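Local coordinates for protein MIP07328p (Drosophila melanogaster, PDB 6FKK) that probably acts as a semaphorin axon guidance cue, a cell-surface chemorepellent that signals to neighbouring cells by binding semaphorin receptors, at residues D412-K417 / L444-P449. Residues are numbered along the deposited sequence; the frame is centred on the assembly and turned at random.
Sequences DGKVTK and LPLGTP
Pro445 O, next to the backbone carbonyl of Asp412, is gripped twice by Thr448: by its backbone N at 3.0 Å and its OG1 at 2.9 Å. The backbone hydrogen bond closes a type I beta turn over Leu446 and Gly447, while the hydroxyl approaches tilted 17° from the carbonyl plane. The turn belongs to the connection between two blades of the sema beta-propeller, running from strand 432-442 to strand 452-456. It lies against the hairpin turn joining strands 402-410 and 414-423. Leu444 N spans the contact to Gly413 O at 3.2 Å, a nearly straight bond (167°) lying in the carbonyl plane on a lone pair, and extends the pairing of strands 414-423 and 432-442 beyond the regular strand. Gly413, with positive phi, lies with its CA against Leu444 CB; a CB here would press on Asp412 O and crowd Pro445 O and Thr448 O of the facing loop. Gln442 bridges the two segments, its NE2 donating to both Asp412 O and Leu444 O. On the partly exposed side, Asp412 CG stands anti to the backbone N (chi1 -164°), which sets the carboxylate beside Leu446. There OD2 forms a long salt bridge of 3.4 Å with Lys414 NZ, whose ammonium also bonds Gln442 OE1 and Thr11 OG1. Replacing Asp412 with an alanine would probably leave that ammonium without its carboxylate mate and strip cover from the Leu446 methyl. Leu446 CD1 lies 3.4 Å from Asp412 OD1 and 3.9 Å from Lys414 NZ, with the leucine and lysine side chains alongside each other and pointing the same way.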
ATOM      1  N   ASP A 412      -4.423  14.620  -8.538  1.00 64.17           N
ATOM      2  CA  ASP A 412      -4.265  16.035  -8.843  1.00 66.58           C
ATOM      3  C   ASP A 412      -2.844  16.514  -8.569  1.00 71.85           C
ATOM      4  O   ASP A 412      -2.381  17.469  -9.201  1.00 74.70           O
ATOM      5  CB  ASP A 412      -5.277  16.841  -8.019  1.00 78.60           C
ATOM      6  CG  ASP A 412      -5.475  18.253  -8.532  1.00110.46           C
ATOM      7  OD1 ASP A 412      -4.784  18.656  -9.487  1.00127.81           O
ATOM      8  OD2 ASP A 412      -6.336  18.966  -7.976  1.00123.85           O
ATOM      9  N   GLY A 413      -2.135  15.856  -7.657  1.00 55.77           N
ATOM     10  CA  GLY A 413      -0.830  16.303  -7.219  1.00 54.29           C
ATOM     11  C   GLY A 413      -0.804  16.934  -5.844  1.00 58.07           C
ATOM     12  O   GLY A 413       0.225  17.507  -5.465  1.00 57.68           O
ATOM     13  N   LYS A 414      -1.893  16.850  -5.088  1.00 60.49           N
ATOM     14  CA  LYS A 414      -1.967  17.433  -3.759  1.00 54.57           C
ATOM     15  C   LYS A 414      -1.614  16.396  -2.701  1.00 56.78           C
ATOM     16  O   LYS A 414      -1.689  15.186  -2.926  1.00 55.25           O
ATOM     17  CB  LYS A 414      -3.365  17.993  -3.487  1.00 46.96           C
ATOM     18  CG  LYS A 414      -3.903  18.924  -4.563  1.00 61.12           C
ATOM     19  CD  LYS A 414      -5.138  19.669  -4.072  1.00 69.94           C
ATOM     20  CE  LYS A 414      -5.842  20.391  -5.209  1.00 71.42           C
ATOM     21  NZ  LYS A 414      -4.913  21.260  -5.983  1.00 83.69           N
ATOM     22  N   VAL A 415      -1.229  16.892  -1.527  1.00 51.35           N
ATOM     23  CA  VAL A 415      -0.907  16.055  -0.380  1.00 47.34           C
ATOM     24  C   VAL A 415      -1.711  16.554   0.811  1.00 60.73           C
ATOM     25  O   VAL A 415      -1.756  17.761   1.073  1.00 74.33           O
ATOM     26  CB  VAL A 415       0.601  16.073  -0.064  1.00 41.96           C
ATOM     27  CG1 VAL A 415       0.879  15.343   1.242  1.00 46.71           C
ATOM     28  CG2 VAL A 415       1.387  15.451  -1.210  1.00 42.32           C
ATOM     29  N   THR A 416      -2.345  15.629   1.529  1.00 51.70           N
ATOM     30  CA  THR A 416      -3.190  15.955   2.671  1.00 54.39           C
ATOM     31  C   THR A 416      -2.618  15.311   3.926  1.00 68.55           C
ATOM     32  O   THR A 416      -2.469  14.085   3.987  1.00 76.06           O
ATOM     33  CB  THR A 416      -4.629  15.485   2.441  1.00 66.75           C
ATOM     34  OG1 THR A 416      -5.200  16.201   1.339  1.00 83.01           O
ATOM     35  CG2 THR A 416      -5.471  15.722   3.685  1.00 70.96           C
ATOM     36  N   LYS A 417      -2.296  16.137   4.917  1.00 53.92           N
ATOM     37  CA  LYS A 417      -1.960  15.672   6.255  1.00 50.62           C
ATOM     38  C   LYS A 417      -3.209  15.712   7.125  1.00 47.52           C
ATOM     39  O   LYS A 417      -4.001  16.655   7.040  1.00 63.79           O
ATOM     40  CB  LYS A 417      -0.879  16.543   6.898  1.00 49.94           C
ATOM     41  CG  LYS A 417       0.408  16.703   6.115  1.00 57.81           C
ATOM     42  CD  LYS A 417       1.294  17.737   6.803  1.00 81.95           C
ATOM     43  CE  LYS A 417       2.689  17.799   6.201  1.00 81.37           C
ATOM     44  NZ  LYS A 417       2.680  18.137   4.752  1.00 92.56           N
ATOM     45  N   LEU A 444       2.981  18.613  -6.663  1.00 59.22           N
ATOM     46  CA  LEU A 444       3.360  18.393  -8.050  1.00 52.88           C
ATOM     47  C   LEU A 444       2.641  19.386  -8.949  1.00 66.80           C
ATOM     48  O   LEU A 444       1.715  20.078  -8.517  1.00 71.95           O
ATOM     49  CB  LEU A 444       3.029  16.956  -8.445  1.00 56.43           C
ATOM     50  CG  LEU A 444       3.743  15.838  -7.684  1.00 54.16           C
ATOM     51  CD1 LEU A 444       3.427  14.487  -8.308  1.00 48.47           C
ATOM     52  CD2 LEU A 444       5.241  16.085  -7.657  1.00 56.61           C
ATOM     53  N   PRO A 445       3.062  19.506 -10.210  1.00 70.93           N
ATOM     54  CA  PRO A 445       2.270  20.277 -11.176  1.00 66.24           C
ATOM     55  C   PRO A 445       0.826  19.793 -11.205  1.00 69.77           C
ATOM     56  O   PRO A 445       0.547  18.604 -11.043  1.00 90.59           O
ATOM     57  CB  PRO A 445       2.985  20.016 -12.505  1.00 67.30           C
ATOM     58  CG  PRO A 445       4.401  19.803 -12.109  1.00 60.82           C
ATOM     59  CD  PRO A 445       4.362  19.096 -10.776  1.00 62.99           C
ATOM     60  N   LEU A 446      -0.092  20.738 -11.429  1.00 65.02           N
ATOM     61  CA  LEU A 446      -1.520  20.495 -11.225  1.00 62.12           C
ATOM     62  C   LEU A 446      -2.043  19.276 -11.977  1.00 75.70           C
ATOM     63  O   LEU A 446      -3.086  18.730 -11.601  1.00 93.92           O
ATOM     64  CB  LEU A 446      -2.319  21.736 -11.636  1.00 63.60           C
ATOM     65  CG  LEU A 446      -3.788  21.785 -11.207  1.00 57.14           C
ATOM     66  CD1 LEU A 446      -3.912  21.950  -9.698  1.00 64.06           C
ATOM     67  CD2 LEU A 446      -4.529  22.892 -11.936  1.00 76.49           C
ATOM     68  N   GLY A 447      -1.353  18.825 -13.018  1.00 73.68           N
ATOM     69  CA  GLY A 447      -1.828  17.677 -13.763  1.00 87.21           C
ATOM     70  C   GLY A 447      -1.285  16.347 -13.279  1.00 82.04           C
ATOM     71  O   GLY A 447      -2.005  15.343 -13.266  1.00 66.92           O
ATOM     72  N   THR A 448      -0.021  16.334 -12.865  1.00 82.97           N
ATOM     73  CA  THR A 448       0.670  15.079 -12.604  1.00 73.05           C
ATOM     74  C   THR A 448       0.082  14.372 -11.382  1.00 59.04           C
ATOM     75  O   THR A 448      -0.178  15.010 -10.356  1.00 64.57           O
ATOM     76  CB  THR A 448       2.163  15.326 -12.392  1.00 80.76           C
ATOM     77  OG1 THR A 448       2.344  16.391 -11.452  1.00101.34           O
ATOM     78  CG2 THR A 448       2.836  15.700 -13.708  1.00 81.52           C
ATOM     79  N   PRO A 449      -0.144  13.063 -11.465  1.00 62.29           N
ATOM     80  CA  PRO A 449      -0.652  12.307 -10.318  1.00 48.72           C
ATOM     81  C   PRO A 449       0.471  11.771  -9.437  1.00 55.85           C
ATOM     82  O   PRO A 449       1.619  11.615  -9.859  1.00 77.03           O
ATOM     83  CB  PRO A 449      -1.420  11.146 -10.975  1.00 44.66           C
ATOM     84  CG  PRO A 449      -1.390  11.416 -12.472  1.00 47.79           C
ATOM     85  CD  PRO A 449      -0.190  12.269 -12.699  1.00 58.44           C
TER